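Local coordinates for oxidoreductase protein (Agrobacterium radiobacter, PDB 5UI9) that is probably an NAD-dependent oxidoreductase of the GFO/IDH/MocA family that binds NAD and 2,3-dihydroxy-2-methylpropanoic acid, at residues A[22-27]-A[70-75]; A[61-66]-A[88-93]. One frame throughout, in Å; residues are numbered along the deposited sequence.

Interaction 1 of 2, residues A[22-27]-A[70-75]; sequences HAWKDV and FVDIAT. With MG (magnesium ion), chain E; NAD (nicotinamide-adenine-dinucleotide), chain C.
The indole of Trp24, on helix 17-26, meets strand 70-73 in two ways, through its N-H and through one face of its six-membered ring. Its NE1 donates a hydrogen bond to OD2 of Asp72, 2.8 Å long and fairly straight, with an N-H...O angle of 162°. The acceptor lies almost in the indole plane, whereas the donor comes in from above the carboxylate plane; the two flat groups stand nearly perpendicular. On the benzo side, CE2 of Phe70 lies over the indole face, toward its rim, 3.5 Å from Trp24 CH2, with CZ alongside, 3.7 Å from Trp24 CZ3. The ring planes meet obliquely, at 43°, in neither a stack nor a T-shaped pair. Phe70 and Asp72 are two residues apart on the strand and so point to the same side of the sheet, where the single indole spans both. With CG anti to the Trp24 carbonyl carbon (chi1 -77°), the indole is carried from the helix toward that side. Further out, Gln20 NE2, one turn earlier on the helix, also bonds to Asp72 OD2, so two donors grip this buried oxygen; Trp302 meets Phe70 edge-to-face. The end of the helix carries a magnesium ion, bound by Trp24 O at 2.4 Å, Val27 O at 2.3 Å, Ala30 O and a water. Beyond the C-terminal end of the strand, Ala74 and Thr75 pass along NAD, and Thr75 CG2 packs 3.5 Å from C4A of the NAD adenine. Helix 17-26 packed on a central parallel strand whose C-terminal end meets the dinucleotide is characteristic of the Rossmann fold.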
loop_
_atom_site.group_PDB
_atom_site.type_symbol
_atom_site.label_atom_id
_atom_site.label_comp_id
_atom_site.label_asym_id
_atom_site.label_seq_id
_atom_site.Cartn_x
_atom_site.Cartn_y
_atom_site.Cartn_z
ATOM N N HIS A 22 -13.568 -23.411 -24.095
ATOM C CA HIS A 22 -14.379 -24.130 -23.100
ATOM C C HIS A 22 -15.575 -23.280 -22.699
ATOM O O HIS A 22 -16.713 -23.756 -22.705
ATOM C CB HIS A 22 -13.585 -24.468 -21.831
ATOM C CG HIS A 22 -12.681 -25.657 -21.959
ATOM N ND1 HIS A 22 -13.149 -26.918 -22.254
ATOM C CD2 HIS A 22 -11.346 -25.788 -21.770
ATOM C CE1 HIS A 22 -12.137 -27.768 -22.276
ATOM N NE2 HIS A 22 -11.032 -27.107 -21.985
ATOM N N ALA A 23 -15.309 -22.018 -22.365
ATOM C CA ALA A 23 -16.365 -21.101 -21.922
ATOM C C ALA A 23 -17.444 -20.856 -22.984
ATOM O O ALA A 23 -18.624 -20.785 -22.650
ATOM C CB ALA A 23 -15.769 -19.780 -21.464
ATOM N N TRP A 24 -17.046 -20.736 -24.248
ATOM C CA TRP A 24 -18.027 -20.537 -25.331
ATOM C C TRP A 24 -19.023 -21.692 -25.444
ATOM O O TRP A 24 -20.182 -21.473 -25.794
ATOM C CB TRP A 24 -17.350 -20.300 -26.687
ATOM C CG TRP A 24 -16.787 -18.928 -26.860
ATOM C CD1 TRP A 24 -15.498 -18.612 -27.152
ATOM C CD2 TRP A 24 -17.493 -17.685 -26.779
ATOM N NE1 TRP A 24 -15.348 -17.255 -27.243
ATOM C CE2 TRP A 24 -16.558 -16.660 -27.017
ATOM C CE3 TRP A 24 -18.821 -17.336 -26.513
ATOM C CZ2 TRP A 24 -16.905 -15.313 -26.996
ATOM C CZ3 TRP A 24 -19.165 -16.000 -26.496
ATOM C CH2 TRP A 24 -18.214 -15.003 -26.737
ATOM N N LYS A 25 -18.572 -22.908 -25.151
ATOM C CA LYS A 25 -19.456 -24.074 -25.105
ATOM C C LYS A 25 -20.513 -23.892 -24.007
ATOM O O LYS A 25 -21.702 -24.047 -24.276
ATOM C CB LYS A 25 -18.628 -25.361 -24.931
ATOM C CG LYS A 25 -19.426 -26.661 -24.861
ATOM C CD LYS A 25 -18.870 -27.760 -25.772
ATOM C CE LYS A 25 -17.390 -28.080 -25.554
ATOM N NZ LYS A 25 -17.071 -28.400 -24.139
ATOM N N ASP A 26 -20.074 -23.516 -22.802
ATOM C CA ASP A 26 -20.980 -23.211 -21.676
ATOM C C ASP A 26 -21.879 -21.985 -21.886
ATOM O O ASP A 26 -22.933 -21.909 -21.282
ATOM C CB ASP A 26 -20.193 -22.971 -20.371
ATOM C CG ASP A 26 -19.592 -24.241 -19.776
ATOM O OD1 ASP A 26 -19.921 -25.368 -20.210
ATOM O OD2 ASP A 26 -18.771 -24.096 -18.841
ATOM N N VAL A 27 -21.450 -21.006 -22.680
ATOM C CA VAL A 27 -22.263 -19.803 -22.909
ATOM C C VAL A 27 -23.588 -20.196 -23.562
ATOM O O VAL A 27 -23.602 -20.959 -24.528
ATOM C CB VAL A 27 -21.542 -18.756 -23.806
ATOM C CG1 VAL A 27 -22.513 -17.688 -24.320
ATOM C CG2 VAL A 27 -20.378 -18.102 -23.059
ATOM N N PHE A 70 -19.845 -12.774 -34.719
ATOM C CA PHE A 70 -18.824 -12.035 -33.981
ATOM C C PHE A 70 -17.471 -12.704 -34.052
ATOM O O PHE A 70 -17.350 -13.874 -34.441
ATOM C CB PHE A 70 -19.244 -11.834 -32.526
ATOM C CG PHE A 70 -19.280 -13.101 -31.720
ATOM C CD1 PHE A 70 -20.434 -13.870 -31.662
ATOM C CD2 PHE A 70 -18.158 -13.516 -30.996
ATOM C CE1 PHE A 70 -20.474 -15.036 -30.911
ATOM C CE2 PHE A 70 -18.192 -14.680 -30.240
ATOM C CZ PHE A 70 -19.351 -15.440 -30.193
ATOM N N VAL A 71 -16.454 -11.942 -33.670
ATOM C CA VAL A 71 -15.089 -12.428 -33.667
ATOM C C VAL A 71 -14.499 -12.285 -32.259
ATOM O O VAL A 71 -14.718 -11.275 -31.589
ATOM C CB VAL A 71 -14.240 -11.730 -34.767
ATOM C CG1 VAL A 71 -14.051 -10.237 -34.508
ATOM C CG2 VAL A 71 -12.897 -12.421 -34.918
ATOM N N ASP A 72 -13.793 -13.327 -31.815
ATOM C CA ASP A 72 -13.093 -13.355 -30.537
ATOM C C ASP A 72 -11.586 -13.402 -30.810
ATOM O O ASP A 72 -11.046 -14.425 -31.231
ATOM C CB ASP A 72 -13.548 -14.568 -29.713
ATOM C CG ASP A 72 -13.180 -14.464 -28.225
ATOM O OD1 ASP A 72 -12.868 -13.356 -27.727
ATOM O OD2 ASP A 72 -13.223 -15.510 -27.546
ATOM N N ILE A 73 -10.916 -12.278 -30.576
ATOM C CA ILE A 73 -9.489 -12.151 -30.856
ATOM C C ILE A 73 -8.701 -12.480 -29.585
ATOM O O ILE A 73 -8.679 -11.687 -28.634
ATOM C CB ILE A 73 -9.162 -10.735 -31.381
ATOM C CG1 ILE A 73 -9.926 -10.469 -32.693
ATOM C CG2 ILE A 73 -7.665 -10.567 -31.601
ATOM C CD1 ILE A 73 -10.191 -9.005 -32.974
ATOM N N ALA A 74 -8.082 -13.663 -29.579
ATOM C CA ALA A 74 -7.255 -14.135 -28.462
ATOM C C ALA A 74 -5.769 -14.260 -28.818
ATOM O O ALA A 74 -5.035 -15.049 -28.201
ATOM C CB ALA A 74 -7.789 -15.463 -27.959
ATOM N N THR A 75 -5.315 -13.479 -29.796
ATOM C CA THR A 75 -3.897 -13.442 -30.145
ATOM C C THR A 75 -3.149 -12.555 -29.153
ATOM O O THR A 75 -3.760 -11.866 -28.340
ATOM C CB THR A 75 -3.653 -12.873 -31.560
ATOM O OG1 THR A 75 -4.074 -11.506 -31.618
ATOM C CG2 THR A 75 -4.393 -13.680 -32.613
HETATM MG MG MG E . -22.411 -22.119 -26.179
HETATM P PA NAD C . -0.091 -17.565 -27.100
HETATM O O1A NAD C . 1.178 -17.125 -27.799
HETATM O O2A NAD C . -0.115 -18.846 -26.314
HETATM O O5B NAD C . -1.265 -17.629 -28.185
HETATM C C5B NAD C . -1.367 -16.718 -29.271
HETATM C C4B NAD C . -1.792 -17.520 -30.491
HETATM O O4B NAD C . -2.196 -16.619 -31.516
HETATM C C3B NAD C . -0.662 -18.364 -31.060
HETATM O O3B NAD C . -1.119 -19.713 -31.237
HETATM C C2B NAD C . -0.296 -17.703 -32.381
HETATM O O2B NAD C . 0.079 -18.663 -33.369
HETATM C C1B NAD C . -1.583 -16.985 -32.752
HETATM N N9A NAD C . -1.473 -15.750 -33.563
HETATM C C8A NAD C . -0.689 -14.677 -33.338
HETATM N N7A NAD C . -0.908 -13.731 -34.288
HETATM C C5A NAD C . -1.857 -14.191 -35.125
HETATM C C6A NAD C . -2.565 -13.711 -36.342
HETATM N N6A NAD C . -2.298 -12.502 -36.882
HETATM N N1A NAD C . -3.497 -14.523 -36.895
HETATM C C2A NAD C . -3.790 -15.739 -36.389
HETATM N N3A NAD C . -3.186 -16.233 -35.292
HETATM C C4A NAD C . -2.233 -15.521 -34.631
HETATM O O3 NAD C . -0.587 -16.355 -26.165
HETATM P PN NAD C . -1.528 -16.549 -24.867
HETATM O O1N NAD C . -0.685 -16.894 -23.665
HETATM O O2N NAD C . -2.694 -17.436 -25.224
HETATM O O5D NAD C . -2.007 -15.036 -24.687
HETATM C C5D NAD C . -2.773 -14.408 -25.707
HETATM C C4D NAD C . -3.368 -13.135 -25.136
HETATM O O4D NAD C . -4.210 -13.482 -24.032
HETATM C C3D NAD C . -2.299 -12.182 -24.621
HETATM O O3D NAD C . -2.553 -10.858 -25.104
HETATM C C2D NAD C . -2.414 -12.258 -23.108
HETATM O O2D NAD C . -2.154 -11.012 -22.461
HETATM C C1D NAD C . -3.865 -12.686 -22.899
HETATM N N1N NAD C . -4.147 -13.418 -21.651
HETATM C C2N NAD C . -5.230 -13.033 -20.953
HETATM C C3N NAD C . -5.602 -13.645 -19.766
HETATM C C7N NAD C . -6.829 -13.145 -19.053
HETATM O O7N NAD C . -7.776 -12.730 -19.716
HETATM N N7N NAD C . -6.881 -13.155 -17.719
HETATM C C4N NAD C . -4.818 -14.696 -19.287
HETATM C C5N NAD C . -3.698 -15.095 -20.018
HETATM C C6N NAD C . -3.382 -14.444 -21.211
HETATM O O HOH W 1 -24.354 -23.328 -26.628
#

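Interaction 2 of 2, residues A[61-66]-A[88-93]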
loop_
_atom_site.group_PDB
_atom_site.type_symbol
_atom_site.label_atom_id
_atom_site.label_comp_id
_atom_site.label_asym_id
_atom_site.label_seq_id
_atom_site.Cartn_x
_atom_site.Cartn_y
_atom_site.Cartn_z
ATOM N N ALA A 61 -8.687 -14.667 -44.930
ATOM C CA ALA A 61 -9.518 -15.693 -45.565
ATOM C C ALA A 61 -10.779 -15.980 -44.741
ATOM O O ALA A 61 -11.873 -16.084 -45.297
ATOM C CB ALA A 61 -8.719 -16.973 -45.771
ATOM N N LEU A 62 -10.610 -16.110 -43.425
ATOM C CA LEU A 62 -11.729 -16.276 -42.495
ATOM C C LEU A 62 -12.797 -15.208 -42.725
ATOM O O LEU A 62 -13.959 -15.535 -42.946
ATOM C CB LEU A 62 -11.230 -16.239 -41.041
ATOM C CG LEU A 62 -12.249 -16.173 -39.897
ATOM C CD1 LEU A 62 -13.001 -17.487 -39.762
ATOM C CD2 LEU A 62 -11.546 -15.815 -38.597
ATOM N N PHE A 63 -12.390 -13.943 -42.689
ATOM C CA PHE A 63 -13.321 -12.830 -42.912
ATOM C C PHE A 63 -13.938 -12.821 -44.317
ATOM O O PHE A 63 -15.105 -12.474 -44.468
ATOM C CB PHE A 63 -12.656 -11.480 -42.613
ATOM C CG PHE A 63 -12.563 -11.162 -41.146
ATOM C CD1 PHE A 63 -13.708 -10.856 -40.417
ATOM C CD2 PHE A 63 -11.339 -11.167 -40.487
ATOM C CE1 PHE A 63 -13.633 -10.561 -39.067
ATOM C CE2 PHE A 63 -11.261 -10.871 -39.135
ATOM C CZ PHE A 63 -12.411 -10.573 -38.424
ATOM N N ALA A 64 -13.161 -13.207 -45.328
ATOM C CA ALA A 64 -13.656 -13.289 -46.705
ATOM C C ALA A 64 -14.785 -14.314 -46.846
ATOM O O ALA A 64 -15.802 -14.023 -47.468
ATOM C CB ALA A 64 -12.522 -13.615 -47.662
ATOM N N ASP A 65 -14.600 -15.499 -46.259
ATOM C CA ASP A 65 -15.648 -16.533 -46.224
ATOM C C ASP A 65 -16.837 -16.128 -45.349
ATOM O O ASP A 65 -17.981 -16.440 -45.677
ATOM C CB ASP A 65 -15.097 -17.881 -45.717
ATOM C CG ASP A 65 -14.302 -18.639 -46.769
ATOM O OD1 ASP A 65 -14.187 -18.179 -47.922
ATOM O OD2 ASP A 65 -13.786 -19.722 -46.432
ATOM N N GLY A 66 -16.556 -15.462 -44.228
ATOM C CA GLY A 66 -17.597 -14.995 -43.318
ATOM C C GLY A 66 -18.352 -16.143 -42.671
ATOM O O GLY A 66 -17.772 -17.194 -42.376
ATOM N N ALA A 88 -13.982 -4.431 -38.176
ATOM C CA ALA A 88 -14.731 -3.204 -38.448
ATOM C C ALA A 88 -15.108 -3.053 -39.928
ATOM O O ALA A 88 -16.263 -2.741 -40.245
ATOM C CB ALA A 88 -13.942 -1.995 -37.972
ATOM N N ALA A 89 -14.143 -3.306 -40.818
ATOM C CA ALA A 89 -14.366 -3.251 -42.271
ATOM C C ALA A 89 -15.349 -4.309 -42.764
ATOM O O ALA A 89 -16.115 -4.056 -43.701
ATOM C CB ALA A 89 -13.043 -3.387 -43.017
ATOM N N HIS A 90 -15.332 -5.488 -42.136
ATOM C CA HIS A 90 -16.313 -6.554 -42.439
ATOM C C HIS A 90 -17.606 -6.471 -41.613
ATOM O O HIS A 90 -18.454 -7.360 -41.719
ATOM C CB HIS A 90 -15.668 -7.939 -42.279
ATOM C CG HIS A 90 -14.712 -8.279 -43.376
ATOM N ND1 HIS A 90 -13.386 -7.900 -43.353
ATOM C CD2 HIS A 90 -14.894 -8.943 -44.543
ATOM C CE1 HIS A 90 -12.790 -8.331 -44.450
ATOM N NE2 HIS A 90 -13.683 -8.963 -45.190
ATOM N N LYS A 91 -17.752 -5.398 -40.825
ATOM C CA LYS A 91 -18.902 -5.151 -39.944
ATOM C C LYS A 91 -19.250 -6.338 -39.039
ATOM O O LYS A 91 -20.414 -6.701 -38.881
ATOM C CB LYS A 91 -20.117 -4.677 -40.755
ATOM C CG LYS A 91 -19.930 -3.310 -41.394
ATOM C CD LYS A 91 -21.138 -2.912 -42.233
ATOM C CE LYS A 91 -20.840 -1.705 -43.119
ATOM N NZ LYS A 91 -20.410 -0.512 -42.331
ATOM N N VAL A 92 -18.213 -6.915 -38.435
ATOM C CA VAL A 92 -18.341 -8.033 -37.515
ATOM C C VAL A 92 -18.026 -7.516 -36.110
ATOM O O VAL A 92 -16.931 -6.996 -35.885
ATOM C CB VAL A 92 -17.374 -9.174 -37.898
ATOM C CG1 VAL A 92 -17.372 -10.277 -36.845
ATOM C CG2 VAL A 92 -17.748 -9.738 -39.264
ATOM N N PRO A 93 -18.990 -7.630 -35.165
ATOM C CA PRO A 93 -18.719 -7.311 -33.763
ATOM C C PRO A 93 -17.506 -8.066 -33.220
ATOM O O PRO A 93 -17.336 -9.253 -33.516
ATOM C CB PRO A 93 -19.998 -7.759 -33.052
ATOM C CG PRO A 93 -21.074 -7.609 -34.091
ATOM C CD PRO A 93 -20.432 -7.803 -35.424
#
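His90, the first residue beyond helix 80-89, lays its imidazole against Phe63 of helix 59-65. What sits on the ring is chiefly the methylene: Phe63 CB lies 3.6 Å from the centroid of the His90 ring and only 7° off its normal, a CH-pi contact over the middle of the face. The phenyl ring is slid aside; its plane is inclined by 25° to the imidazole, but with the centroids 5.2 Å apart little of one ring lies over the other. On the same face, the main-chain oxygen Phe63 O stands above the rim of the imidazole, 3.5 Å from His90 CD2. His90 ND1 is hydrogen-bonded back to Met86 O in its own helix, which helps fix the rotation of the ring and hence the face it offers to Phe63. Lys91 follows with positive phi as the C-prime residue of a Schellman motif: its N bonds to Ala88 O at 3.1 Å and Val92 N to Ala87 O, so the helix ends and the chain turns toward the sheet. These two helices flank strand 70-73 in sequence, and the contact joins the C-terminal end of one to that of the other within the NAD-binding Rossmann domain. Val92 comes next, its CB 4.2 Å from Phe63 CE1 and near the plane of the phenyl ring, a loose apolar approach. With CG anti to the carbonyl carbon (chi1 -78°), the Phe63 ring is carried past the imidazole toward Val92; the side chain also touches Ile11, while Val92 touches Phe68. Pro93 then leads into strand 94-97, packing on Trp302 and Leu306 of helix 289-308.

From the N terminus the chain runs through helix 17-26, strands 30-36 and 54-56 and helix 59-65 before strand 70-73 returns to close the loop of interaction 1. Interaction 2 opens inside that loop, at 61-66, and closes beyond it, at 88-93, after helix 80-89; the two contacts therefore cross rather than nest. Their centres are 16 Å apart, yet they touch: Val71 N lies 2.8 Å from Pro93 O, a probable hydrogen bond from strand 70-73 to the residue just before the parallel strand 94-97, and Val92 CG1 packs on the backbone at Phe70. Strand 70-73 thus links the helix bearing the magnesium site with the helix pair 59-65 and 80-89.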